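Local coordinates for protein 23S rRNA-specific endonuclease VapC20 (Mycobacterium tuberculosis H37Rv, PDB 5WZF) that cleaves 23S rRNA in the sarcin-ricin loop as the magnesium-dependent, PIN-domain toxin of a type II toxin-antitoxin system, at residues B[18-23]-B[126-131]; B[47-52]-B[82-87]; B[122-127]-B[136-141]. All blocks are in the same frame, centred on the assembly; numbering follows the deposited sequence.

Contact 1 (B[18-23]-B[126-131]); sequences DTSFWA and AYAFDG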
ATOM      1  N   ASP B  18      -0.402  12.280  -5.673  1.00 12.82           N
ATOM      2  CA  ASP B  18      -0.722  11.469  -4.504  1.00 12.39           C
ATOM      3  C   ASP B  18      -2.122  10.864  -4.607  1.00 15.47           C
ATOM      4  O   ASP B  18      -2.962  11.344  -5.369  1.00 14.71           O
ATOM      5  CB  ASP B  18      -0.608  12.322  -3.239  1.00 13.43           C
ATOM      6  CG  ASP B  18      -0.985  11.567  -1.990  1.00 17.62           C
ATOM      7  OD1 ASP B  18      -0.405  10.485  -1.758  1.00 18.67           O
ATOM      8  OD2 ASP B  18      -1.872  12.045  -1.249  1.00 15.75           O
ATOM      9  N   THR B  19      -2.350   9.809  -3.834  1.00 12.60           N
ATOM     10  CA  THR B  19      -3.655   9.169  -3.701  1.00 15.55           C
ATOM     11  C   THR B  19      -4.794  10.144  -3.428  1.00 16.46           C
ATOM     12  O   THR B  19      -5.883  10.009  -3.990  1.00 17.52           O
ATOM     13  CB  THR B  19      -3.615   8.134  -2.568  1.00 16.86           C
ATOM     14  OG1 THR B  19      -2.528   7.234  -2.802  1.00 21.77           O
ATOM     15  CG2 THR B  19      -4.928   7.357  -2.470  1.00 19.83           C
ATOM     16  N   SER B  20      -4.549  11.124  -2.564  1.00 13.92           N
ATOM     17  CA  SER B  20      -5.594  12.078  -2.208  1.00 14.41           C
ATOM     18  C   SER B  20      -6.094  12.816  -3.446  1.00 17.33           C
ATOM     19  O   SER B  20      -7.281  13.130  -3.551  1.00 15.52           O
ATOM     20  CB  SER B  20      -5.089  13.069  -1.155  1.00 15.59           C
ATOM     21  OG  SER B  20      -3.896  13.704  -1.573  1.00 16.15           O
ATOM     22  N   PHE B  21      -5.197  13.065  -4.394  1.00 15.39           N
ATOM     23  CA  PHE B  21      -5.593  13.747  -5.622  1.00 14.60           C
ATOM     24  C   PHE B  21      -6.285  12.795  -6.598  1.00 13.26           C
ATOM     25  O   PHE B  21      -7.333  13.134  -7.149  1.00 14.30           O
ATOM     26  CB  PHE B  21      -4.393  14.404  -6.308  1.00 16.40           C
ATOM     27  CG  PHE B  21      -4.767  15.183  -7.542  1.00 16.75           C
ATOM     28  CD1 PHE B  21      -5.127  16.518  -7.449  1.00 17.60           C
ATOM     29  CD2 PHE B  21      -4.787  14.572  -8.786  1.00 17.31           C
ATOM     30  CE1 PHE B  21      -5.488  17.231  -8.576  1.00 20.28           C
ATOM     31  CE2 PHE B  21      -5.152  15.279  -9.915  1.00 20.20           C
ATOM     32  CZ  PHE B  21      -5.501  16.610  -9.810  1.00 19.76           C
ATOM     33  N   TRP B  22      -5.698  11.621  -6.819  1.00 12.73           N
ATOM     34  CA  TRP B  22      -6.293  10.642  -7.725  1.00 12.69           C
ATOM     35  C   TRP B  22      -7.719  10.300  -7.308  1.00 13.76           C
ATOM     36  O   TRP B  22      -8.615  10.179  -8.146  1.00 15.52           O
ATOM     37  CB  TRP B  22      -5.475   9.347  -7.772  1.00 13.75           C
ATOM     38  CG  TRP B  22      -4.157   9.376  -8.498  1.00 13.37           C
ATOM     39  CD1 TRP B  22      -2.974   8.880  -8.036  1.00 14.58           C
ATOM     40  CD2 TRP B  22      -3.893   9.872  -9.818  1.00 15.83           C
ATOM     41  NE1 TRP B  22      -1.986   9.049  -8.973  1.00 18.94           N
ATOM     42  CE2 TRP B  22      -2.524   9.655 -10.080  1.00 17.78           C
ATOM     43  CE3 TRP B  22      -4.675  10.488 -10.801  1.00 17.23           C
ATOM     44  CZ2 TRP B  22      -1.920  10.032 -11.277  1.00 15.92           C
ATOM     45  CZ3 TRP B  22      -4.073  10.864 -11.990  1.00 19.19           C
ATOM     46  CH2 TRP B  22      -2.709  10.632 -12.217  1.00 19.32           C
ATOM     47  N   ALA B  23      -7.914  10.129  -6.003  1.00 17.96           N
ATOM     48  CA  ALA B  23      -9.218   9.771  -5.457  1.00 18.42           C
ATOM     49  C   ALA B  23     -10.239  10.875  -5.686  1.00 18.29           C
ATOM     50  O   ALA B  23     -11.403  10.601  -5.973  1.00 19.01           O
ATOM     51  CB  ALA B  23      -9.105   9.461  -3.977  1.00 23.37           C
ATOM     52  N   ALA B 126       3.735  18.577  -5.422  1.00 18.03           N
ATOM     53  CA  ALA B 126       2.873  17.409  -5.371  1.00 15.48           C
ATOM     54  C   ALA B 126       1.419  17.784  -5.607  1.00 17.55           C
ATOM     55  O   ALA B 126       0.936  18.787  -5.085  1.00 18.17           O
ATOM     56  CB  ALA B 126       3.019  16.699  -4.032  1.00 16.51           C
ATOM     57  N   TYR B 127       0.720  16.983  -6.405  1.00 15.37           N
ATOM     58  CA  TYR B 127      -0.731  17.087  -6.449  1.00 16.79           C
ATOM     59  C   TYR B 127      -1.272  16.238  -5.309  1.00 18.37           C
ATOM     60  O   TYR B 127      -1.303  15.013  -5.388  1.00 16.38           O
ATOM     61  CB  TYR B 127      -1.296  16.639  -7.796  1.00 18.14           C
ATOM     62  CG  TYR B 127      -1.430  17.773  -8.791  1.00 20.01           C
ATOM     63  CD1 TYR B 127      -0.705  18.944  -8.633  1.00 22.74           C
ATOM     64  CD2 TYR B 127      -2.293  17.680  -9.872  1.00 24.63           C
ATOM     65  CE1 TYR B 127      -0.823  19.985  -9.529  1.00 24.71           C
ATOM     66  CE2 TYR B 127      -2.423  18.720 -10.777  1.00 24.40           C
ATOM     67  CZ  TYR B 127      -1.683  19.870 -10.599  1.00 24.21           C
ATOM     68  OH  TYR B 127      -1.802  20.911 -11.488  1.00 26.65           O
ATOM     69  N   ALA B 128      -1.661  16.907  -4.232  1.00 19.53           N
ATOM     70  CA  ALA B 128      -2.087  16.233  -3.021  1.00 17.67           C
ATOM     71  C   ALA B 128      -2.896  17.189  -2.179  1.00 21.83           C
ATOM     72  O   ALA B 128      -2.773  18.402  -2.317  1.00 18.85           O
ATOM     73  CB  ALA B 128      -0.887  15.726  -2.232  1.00 16.01           C
ATOM     74  N   PHE B 129      -3.719  16.630  -1.303  1.00 20.47           N
ATOM     75  CA  PHE B 129      -4.478  17.420  -0.355  1.00 22.79           C
ATOM     76  C   PHE B 129      -4.124  16.930   1.051  1.00 28.85           C
ATOM     77  O   PHE B 129      -3.323  16.006   1.199  1.00 31.56           O
ATOM     78  CB  PHE B 129      -5.980  17.299  -0.632  1.00 24.67           C
ATOM     79  CG  PHE B 129      -6.375  17.631  -2.055  1.00 25.93           C
ATOM     80  CD1 PHE B 129      -6.347  18.941  -2.515  1.00 25.03           C
ATOM     81  CD2 PHE B 129      -6.795  16.632  -2.923  1.00 28.79           C
ATOM     82  CE1 PHE B 129      -6.714  19.244  -3.818  1.00 26.73           C
ATOM     83  CE2 PHE B 129      -7.166  16.929  -4.225  1.00 30.06           C
ATOM     84  CZ  PHE B 129      -7.127  18.234  -4.674  1.00 28.46           C
ATOM     85  N   ASP B 130      -4.691  17.575   2.069  1.00 35.55           N
ATOM     86  CA  ASP B 130      -4.601  17.129   3.470  1.00 40.17           C
ATOM     87  C   ASP B 130      -3.240  17.340   4.163  1.00 33.70           C
ATOM     88  O   ASP B 130      -3.077  16.974   5.329  1.00 31.35           O
ATOM     89  CB  ASP B 130      -5.004  15.654   3.575  1.00 43.04           C
ATOM     90  CG  ASP B 130      -6.375  15.386   2.982  1.00 46.59           C
ATOM     91  OD1 ASP B 130      -7.256  16.267   3.093  1.00 49.54           O
ATOM     92  OD2 ASP B 130      -6.573  14.299   2.400  1.00 46.09           O
ATOM     93  N   GLY B 131      -2.271  17.917   3.460  1.00 26.35           N
ATOM     94  CA  GLY B 131      -1.131  18.533   4.123  1.00 25.19           C
ATOM     95  C   GLY B 131       0.043  17.699   4.611  1.00 23.86           C
ATOM     96  O   GLY B 131       0.939  18.240   5.262  1.00 20.96           O
TER
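Asp18 enters the contact through its backbone: Asp18 N donates to Tyr127 O at 2.9 Å with an N-H...O angle of 170°, continuing the pairing of two parallel strands just as the first one turns into a helix. Its side chain, with CG anti to the backbone N, lies over Ala128, CB to CB 3.6 Å. The same carboxylate caps the helix, and Asp18 OD2 takes two donors: Ser20 OG on its anti side, close to the carboxylate plane, and Ser20 N from well above that plane. Two bonds on one oxygen should limit rotation of a carboxylate predicted to bind magnesium, with Asp111 nearby as the other predicted ligand. Ser20 relays the grip across the contact. Its OG, set between the backbone N and the carbonyl carbon, accepts from Phe129 N at 2.9 Å and 171°, while passing its own proton to Asp18 OD2 at 2.6 Å. The loop after the strand is thereby tied to a predicted metal ligand through one hydroxyl. Phe21 supplies the apolar half. Tyr127 CD2 sits over one face of its ring, 3.4 Å from Phe21 CZ and offset toward the rim, and Tyr127 CB lies above the same ring as a CH-pi donor, 4.0 Å from the centroid. The two ring planes meet at 47°, too oblique for a stack. Phe129 completes the aromatic cluster with a nearly parallel but slid ring, reaching Phe21 CD1 through CZ at 3.8 Å. Helix 33-41 packs on Phe21 through Ala36, Leu39 and Trp40, and Leu39 O receives the Tyr127 hydroxyl; Phe133 of helix 132-135 touches Asp18 and Ala128, while strand 14-17 leads directly into the capped helix.

Contact 2 (B[47-52]-B[82-87]); sequences VMTSNH and VRVEHV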
ATOM      1  N   VAL B  47       4.209  14.452 -15.473  1.00 30.58           N
ATOM      2  CA  VAL B  47       3.336  13.989 -14.402  1.00 25.48           C
ATOM      3  C   VAL B  47       3.722  12.591 -13.926  1.00 25.30           C
ATOM      4  O   VAL B  47       3.683  11.626 -14.688  1.00 26.49           O
ATOM      5  CB  VAL B  47       1.865  13.989 -14.854  1.00 22.57           C
ATOM      6  CG1 VAL B  47       0.962  13.485 -13.746  1.00 20.02           C
ATOM      7  CG2 VAL B  47       1.455  15.388 -15.279  1.00 28.66           C
ATOM      8  N   MET B  48       4.091  12.491 -12.654  1.00 19.50           N
ATOM      9  CA  MET B  48       4.587  11.237 -12.102  1.00 17.76           C
ATOM     10  C   MET B  48       3.739  10.766 -10.925  1.00 17.25           C
ATOM     11  O   MET B  48       3.157  11.573 -10.208  1.00 15.03           O
ATOM     12  CB  MET B  48       6.043  11.400 -11.667  1.00 22.07           C
ATOM     13  CG  MET B  48       6.741  10.109 -11.282  1.00 28.71           C
ATOM     14  SD  MET B  48       8.472  10.408 -10.885  1.00 43.88           S
ATOM     15  CE  MET B  48       9.027  11.222 -12.383  1.00 29.77           C
ATOM     16  N   THR B  49       3.669   9.452 -10.743  1.00 16.42           N
ATOM     17  CA  THR B  49       3.079   8.873  -9.545  1.00 14.26           C
ATOM     18  C   THR B  49       3.838   7.579  -9.250  1.00 16.66           C
ATOM     19  O   THR B  49       4.885   7.337  -9.848  1.00 20.35           O
ATOM     20  CB  THR B  49       1.560   8.624  -9.705  1.00 15.12           C
ATOM     21  OG1 THR B  49       0.980   8.341  -8.423  1.00 15.30           O
ATOM     22  CG2 THR B  49       1.272   7.479 -10.676  1.00 16.70           C
ATOM     23  N   SER B  50       3.345   6.762  -8.324  1.00 13.87           N
ATOM     24  CA  SER B  50       4.052   5.529  -7.979  1.00 15.95           C
ATOM     25  C   SER B  50       3.130   4.319  -7.948  1.00 15.01           C
ATOM     26  O   SER B  50       1.909   4.458  -7.903  1.00 12.56           O
ATOM     27  CB  SER B  50       4.751   5.663  -6.626  1.00 19.49           C
ATOM     28  OG  SER B  50       3.829   5.502  -5.559  1.00 15.75           O
ATOM     29  N   ASN B  51       3.728   3.131  -7.957  1.00 14.01           N
ATOM     30  CA  ASN B  51       2.957   1.897  -7.866  1.00 16.63           C
ATOM     31  C   ASN B  51       2.209   1.821  -6.538  1.00 17.71           C
ATOM     32  O   ASN B  51       1.061   1.386  -6.493  1.00 13.73           O
ATOM     33  CB  ASN B  51       3.865   0.676  -8.052  1.00 18.57           C
ATOM     34  CG  ASN B  51       5.004   0.628  -7.049  1.00 20.86           C
ATOM     35  OD1 ASN B  51       5.599   1.652  -6.714  1.00 20.40           O
ATOM     36  ND2 ASN B  51       5.312  -0.570  -6.562  1.00 21.03           N
ATOM     37  N   HIS B  52       2.847   2.271  -5.457  1.00 15.16           N
ATOM     38  CA  HIS B  52       2.197   2.240  -4.151  1.00 15.82           C
ATOM     39  C   HIS B  52       0.988   3.171  -4.118  1.00 17.01           C
ATOM     40  O   HIS B  52      -0.053   2.829  -3.552  1.00 14.63           O
ATOM     41  CB  HIS B  52       3.184   2.612  -3.039  1.00 16.06           C
ATOM     42  CG  HIS B  52       4.199   1.550  -2.751  1.00 18.71           C
ATOM     43  ND1 HIS B  52       3.886   0.380  -2.094  1.00 22.09           N
ATOM     44  CD2 HIS B  52       5.524   1.484  -3.023  1.00 25.15           C
ATOM     45  CE1 HIS B  52       4.972  -0.363  -1.977  1.00 25.14           C
ATOM     46  NE2 HIS B  52       5.980   0.284  -2.534  1.00 23.35           N
ATOM     47  N   VAL B  82       1.205   9.656 -18.068  1.00 25.06           N
ATOM     48  CA  VAL B  82       1.587   9.648 -16.663  1.00 23.25           C
ATOM     49  C   VAL B  82       2.714   8.648 -16.432  1.00 27.40           C
ATOM     50  O   VAL B  82       2.599   7.480 -16.798  1.00 29.56           O
ATOM     51  CB  VAL B  82       0.395   9.304 -15.754  1.00 19.81           C
ATOM     52  CG1 VAL B  82       0.845   9.215 -14.301  1.00 24.90           C
ATOM     53  CG2 VAL B  82      -0.713  10.333 -15.920  1.00 20.12           C
ATOM     54  N   ARG B  83       3.806   9.119 -15.838  1.00 28.40           N
ATOM     55  CA  ARG B  83       4.933   8.257 -15.511  1.00 28.85           C
ATOM     56  C   ARG B  83       4.680   7.549 -14.187  1.00 27.09           C
ATOM     57  O   ARG B  83       4.489   8.193 -13.157  1.00 24.23           O
ATOM     58  CB  ARG B  83       6.227   9.066 -15.443  1.00 33.58           C
ATOM     59  CG  ARG B  83       6.425  10.004 -16.622  1.00 40.51           C
ATOM     60  CD  ARG B  83       7.805  10.638 -16.605  1.00 48.40           C
ATOM     61  NE  ARG B  83       7.958  11.634 -17.661  1.00 57.97           N
ATOM     62  CZ  ARG B  83       9.112  12.203 -17.992  1.00 65.57           C
ATOM     63  NH1 ARG B  83       9.155  13.101 -18.967  1.00 69.19           N
ATOM     64  NH2 ARG B  83      10.226  11.872 -17.351  1.00 67.82           N
ATOM     65  N   VAL B  84       4.672   6.223 -14.217  1.00 26.79           N
ATOM     66  CA  VAL B  84       4.410   5.453 -13.011  1.00 25.65           C
ATOM     67  C   VAL B  84       5.691   4.795 -12.511  1.00 27.27           C
ATOM     68  O   VAL B  84       6.181   3.827 -13.095  1.00 30.17           O
ATOM     69  CB  VAL B  84       3.336   4.381 -13.242  1.00 24.79           C
ATOM     70  CG1 VAL B  84       3.049   3.641 -11.946  1.00 24.97           C
ATOM     71  CG2 VAL B  84       2.068   5.013 -13.797  1.00 26.35           C
ATOM     72  N   GLU B  85       6.233   5.340 -11.429  1.00 18.91           N
ATOM     73  CA  GLU B  85       7.480   4.847 -10.857  1.00 20.23           C
ATOM     74  C   GLU B  85       7.245   3.623  -9.979  1.00 18.66           C
ATOM     75  O   GLU B  85       6.462   3.680  -9.032  1.00 17.73           O
ATOM     76  CB  GLU B  85       8.155   5.955 -10.043  1.00 27.85           C
ATOM     77  CG  GLU B  85       9.399   5.520  -9.283  1.00 37.09           C
ATOM     78  CD  GLU B  85      10.636   5.468 -10.161  1.00 42.51           C
ATOM     79  OE1 GLU B  85      10.555   5.906 -11.330  1.00 43.47           O
ATOM     80  OE2 GLU B  85      11.689   4.999  -9.678  1.00 43.43           O
ATOM     81  N   HIS B  86       7.909   2.515 -10.303  1.00 20.51           N
ATOM     82  CA  HIS B  86       7.930   1.359  -9.410  1.00 20.50           C
ATOM     83  C   HIS B  86       9.014   1.567  -8.360  1.00 16.95           C
ATOM     84  O   HIS B  86      10.205   1.568  -8.677  1.00 19.64           O
ATOM     85  CB  HIS B  86       8.181   0.056 -10.178  1.00 20.71           C
ATOM     86  CG  HIS B  86       8.338  -1.142  -9.292  1.00 23.39           C
ATOM     87  ND1 HIS B  86       7.280  -1.948  -8.934  1.00 23.14           N
ATOM     88  CD2 HIS B  86       9.427  -1.653  -8.671  1.00 23.23           C
ATOM     89  CE1 HIS B  86       7.713  -2.912  -8.139  1.00 20.79           C
ATOM     90  NE2 HIS B  86       9.012  -2.755  -7.966  1.00 21.05           N
ATOM     91  N   VAL B  87       8.601   1.764  -7.114  1.00 13.82           N
ATOM     92  CA  VAL B  87       9.553   2.029  -6.041  1.00 15.74           C
ATOM     93  C   VAL B  87      10.484   0.836  -5.848  1.00 16.84           C
ATOM     94  O   VAL B  87      10.037  -0.274  -5.568  1.00 20.04           O
ATOM     95  CB  VAL B  87       8.835   2.348  -4.720  1.00 18.39           C
ATOM     96  CG1 VAL B  87       9.851   2.702  -3.646  1.00 17.85           C
ATOM     97  CG2 VAL B  87       7.847   3.493  -4.920  1.00 17.01           C
TER
HETATM   98  O   HOH W   1       7.551  -1.111  -4.987  1.00 18.57           O
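Thr49 pairs with Val84 and Ser50 with Glu85 in a parallel bridge ladder at one border of the PIN-domain sheet, where strand 82-85 is outermost within the chain and lies beside strand 46-50. The backbone evidence is an alternating series: Arg83 N to Val47 O, Thr49 N to Arg83 O, Glu85 N to Thr49 O and Asn51 N to Glu85 O, with lengths of 2.8 to 3.0 Å. The last two donors are tilted from the carbonyl planes, where the ladder runs out into helix 51-63. Thr49 CG2 packs against Val82 CG1 and Val84 CG2 on one face of the sheet; on the other, Met48 CG rests 3.5 Å from Arg83 O. Beyond the final bridge Asn51 takes over with its side chain. Its CB passes 4.1 Å from Glu85 O, and chi1 of 57° sets CG between the backbone N and the carbonyl carbon, near His86 CA. From there OD1 accepts from Val87 N at 3.0 Å; the N-H...O angle is almost straight at 174°, but the donor stands 48° out of the amide's carbonyl plane. The ND2 end lies obliquely beside the His86 ring, and is hydrogen-bonded to an acidic side chain of a second protein chain; His86 NE2 bonds to a polar side chain of that chain, placing this end where the two chains of the assembly meet. His52, whose NE2 bonds to Glu92, presents its ring edge to Val87, with CD2 3.6 Å from Val87 CG2. A water accepts from Asn51 ND2 at 2.8 Å and lies 2.7 Å from Val87 O, to which it can donate.

Contact 3 (B[122-127]-B[136-141]); sequences GIQNAY and AGFVEV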
ATOM      1  N   GLY B 122      13.872  14.728  -7.818  1.00 24.08           N
ATOM      2  CA  GLY B 122      14.062  16.166  -7.723  1.00 25.54           C
ATOM      3  C   GLY B 122      12.764  16.927  -7.903  1.00 25.05           C
ATOM      4  O   GLY B 122      12.748  18.046  -8.416  1.00 28.06           O
ATOM      5  N   ILE B 123      11.671  16.313  -7.468  1.00 20.77           N
ATOM      6  CA  ILE B 123      10.347  16.913  -7.570  1.00 21.76           C
ATOM      7  C   ILE B 123       9.999  17.627  -6.271  1.00 21.17           C
ATOM      8  O   ILE B 123      10.173  17.074  -5.186  1.00 22.07           O
ATOM      9  CB  ILE B 123       9.277  15.851  -7.881  1.00 21.63           C
ATOM     10  CG1 ILE B 123       9.609  15.135  -9.194  1.00 27.49           C
ATOM     11  CG2 ILE B 123       7.888  16.477  -7.940  1.00 19.20           C
ATOM     12  CD1 ILE B 123       8.742  13.927  -9.468  1.00 28.31           C
ATOM     13  N   GLN B 124       9.516  18.861  -6.378  1.00 22.37           N
ATOM     14  CA  GLN B 124       9.135  19.622  -5.194  1.00 22.24           C
ATOM     15  C   GLN B 124       7.622  19.779  -5.100  1.00 21.29           C
ATOM     16  O   GLN B 124       7.067  19.904  -4.008  1.00 22.78           O
ATOM     17  CB  GLN B 124       9.815  20.996  -5.198  1.00 28.64           C
ATOM     18  CG  GLN B 124       9.461  21.897  -4.010  1.00 30.63           C
ATOM     19  CD  GLN B 124       9.968  21.377  -2.666  1.00 33.23           C
ATOM     20  OE1 GLN B 124      10.646  20.349  -2.588  1.00 31.05           O
ATOM     21  NE2 GLN B 124       9.639  22.098  -1.598  1.00 26.84           N
ATOM     22  N   ASN B 125       6.958  19.756  -6.252  1.00 19.52           N
ATOM     23  CA  ASN B 125       5.513  19.958  -6.310  1.00 20.51           C
ATOM     24  C   ASN B 125       4.726  18.653  -6.300  1.00 20.14           C
ATOM     25  O   ASN B 125       5.002  17.741  -7.078  1.00 19.64           O
ATOM     26  CB  ASN B 125       5.141  20.763  -7.551  1.00 23.71           C
ATOM     27  CG  ASN B 125       5.668  22.181  -7.500  1.00 29.95           C
ATOM     28  OD1 ASN B 125       5.749  22.786  -6.431  1.00 31.45           O
ATOM     29  ND2 ASN B 125       6.034  22.717  -8.657  1.00 31.13           N
ATOM     30  N   ALA B 126       3.735  18.577  -5.422  1.00 18.03           N
ATOM     31  CA  ALA B 126       2.873  17.409  -5.371  1.00 15.48           C
ATOM     32  C   ALA B 126       1.419  17.784  -5.607  1.00 17.55           C
ATOM     33  O   ALA B 126       0.936  18.787  -5.085  1.00 18.17           O
ATOM     34  CB  ALA B 126       3.019  16.699  -4.032  1.00 16.51           C
ATOM     35  N   TYR B 127       0.720  16.983  -6.405  1.00 15.37           N
ATOM     36  CA  TYR B 127      -0.731  17.087  -6.449  1.00 16.79           C
ATOM     37  C   TYR B 127      -1.272  16.238  -5.309  1.00 18.37           C
ATOM     38  O   TYR B 127      -1.303  15.013  -5.388  1.00 16.38           O
ATOM     39  CB  TYR B 127      -1.296  16.639  -7.796  1.00 18.14           C
ATOM     40  CG  TYR B 127      -1.430  17.773  -8.791  1.00 20.01           C
ATOM     41  CD1 TYR B 127      -0.705  18.944  -8.633  1.00 22.74           C
ATOM     42  CD2 TYR B 127      -2.293  17.680  -9.872  1.00 24.63           C
ATOM     43  CE1 TYR B 127      -0.823  19.985  -9.529  1.00 24.71           C
ATOM     44  CE2 TYR B 127      -2.423  18.720 -10.777  1.00 24.40           C
ATOM     45  CZ  TYR B 127      -1.683  19.870 -10.599  1.00 24.21           C
ATOM     46  OH  TYR B 127      -1.802  20.911 -11.488  1.00 26.65           O
ATOM     47  N   ALA B 136       6.019  17.540   5.234  1.00 20.77           N
ATOM     48  CA  ALA B 136       7.278  16.870   4.934  1.00 21.15           C
ATOM     49  C   ALA B 136       8.218  17.762   4.129  1.00 23.76           C
ATOM     50  O   ALA B 136       9.340  17.367   3.812  1.00 26.99           O
ATOM     51  CB  ALA B 136       7.024  15.567   4.190  1.00 19.32           C
ATOM     52  N   GLY B 137       7.765  18.966   3.801  1.00 21.34           N
ATOM     53  CA  GLY B 137       8.636  19.945   3.176  1.00 24.59           C
ATOM     54  C   GLY B 137       8.467  20.097   1.677  1.00 24.35           C
ATOM     55  O   GLY B 137       9.293  20.731   1.020  1.00 26.37           O
ATOM     56  N   PHE B 138       7.401  19.518   1.133  1.00 19.15           N
ATOM     57  CA  PHE B 138       7.098  19.662  -0.285  1.00 22.04           C
ATOM     58  C   PHE B 138       5.973  20.673  -0.473  1.00 24.05           C
ATOM     59  O   PHE B 138       5.424  21.186   0.503  1.00 26.68           O
ATOM     60  CB  PHE B 138       6.716  18.312  -0.905  1.00 18.47           C
ATOM     61  CG  PHE B 138       7.794  17.270  -0.800  1.00 17.78           C
ATOM     62  CD1 PHE B 138       8.875  17.278  -1.667  1.00 18.48           C
ATOM     63  CD2 PHE B 138       7.731  16.287   0.173  1.00 20.49           C
ATOM     64  CE1 PHE B 138       9.872  16.320  -1.571  1.00 19.11           C
ATOM     65  CE2 PHE B 138       8.726  15.329   0.279  1.00 23.12           C
ATOM     66  CZ  PHE B 138       9.798  15.347  -0.593  1.00 18.97           C
ATOM     67  N   VAL B 139       5.634  20.962  -1.724  1.00 16.95           N
ATOM     68  CA  VAL B 139       4.563  21.903  -2.016  1.00 18.20           C
ATOM     69  C   VAL B 139       3.335  21.185  -2.557  1.00 18.91           C
ATOM     70  O   VAL B 139       3.407  20.526  -3.593  1.00 23.20           O
ATOM     71  CB  VAL B 139       5.004  22.962  -3.045  1.00 19.75           C
ATOM     72  CG1 VAL B 139       3.808  23.777  -3.516  1.00 19.94           C
ATOM     73  CG2 VAL B 139       6.103  23.863  -2.460  1.00 21.40           C
ATOM     74  N   GLU B 140       2.211  21.308  -1.856  1.00 18.87           N
ATOM     75  CA  GLU B 140       0.946  20.796  -2.377  1.00 16.43           C
ATOM     76  C   GLU B 140       0.302  21.888  -3.216  1.00 18.29           C
ATOM     77  O   GLU B 140      -0.114  22.926  -2.701  1.00 18.99           O
ATOM     78  CB  GLU B 140       0.026  20.344  -1.248  1.00 16.55           C
ATOM     79  CG  GLU B 140       0.660  19.261  -0.393  1.00 19.23           C
ATOM     80  CD  GLU B 140      -0.260  18.729   0.683  1.00 26.53           C
ATOM     81  OE1 GLU B 140      -1.446  19.124   0.716  1.00 23.07           O
ATOM     82  OE2 GLU B 140       0.214  17.904   1.494  1.00 27.55           O
ATOM     83  N   VAL B 141       0.250  21.651  -4.521  1.00 20.04           N
ATOM     84  CA  VAL B 141      -0.216  22.654  -5.466  1.00 20.40           C
ATOM     85  C   VAL B 141      -1.685  22.976  -5.239  1.00 23.84           C
ATOM     86  O   VAL B 141      -2.502  22.079  -5.028  1.00 21.91           O
ATOM     87  CB  VAL B 141       0.001  22.191  -6.914  1.00 27.08           C
ATOM     88  CG1 VAL B 141      -0.449  23.263  -7.897  1.00 24.47           C
ATOM     89  CG2 VAL B 141       1.461  21.839  -7.133  1.00 27.53           C
TER
HETATM   90  O   HOH W   2      11.841  19.136  -0.180  1.00 42.09           O
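Three backbone hydrogen bonds carry the pairing of Gln124, Ala126, Val139 and Val141. Val139 N donates to Gln124 O at 2.9 Å, Ala126 N to Val139 O at 2.7 Å and Val141 N to Ala126 O at 3.0 Å, all close to straight. This alternation, with bridges Asn125-Val139 and Ala126-Glu140, is that of parallel strands: they are the two strands of a beta-alpha-beta unit whose connection is the short helix 132-135, ended by a Schellman motif at Gly137. A side-chain bond extends the pairing beyond the strands. The Gln124 chain bends at chi2 (66°), bringing NE2 to Gly137 O at 3.0 Å, on a carbonyl lone pair but with an N-H...O angle of only 141°. One water donates to both Gln124 OE1 and Gly137 O, closing a small ring of polar contacts. Van der Waals packing makes up the rest. Val141 CB approaches Tyr127 CE1 at 3.5 Å, while CG2 meets the ring at its edge. Asn125 and Val139 run side by side, Asn125 OD1 lying 3.5 Å from Val139 CB. Phe138 CB rests against Gln124 O, and Met118 of helix 109-121 packs on the Phe138 side chain.

In the fold
From the N terminus, strand 14-17 runs straight into segment 18-23, which waits about a hundred residues for its partner: contact 1 closes the longest loop, and contact 2 lies wholly within it. Contact 2 closes after two helices, joining strand 46-50 to the border strand 82-85. Contact 3 opens later and in series with contact 2, but shares Ala126 and Tyr127 with contact 1, since strand 125-127 serves both; its second strand forms the other border of the five-stranded sheet. Direct touches link them: Trp22 NE1 probably bonds to Thr49 OG1, Gly131 N to Glu140 OE1, and Met48 SD packs on Ile123 CD1.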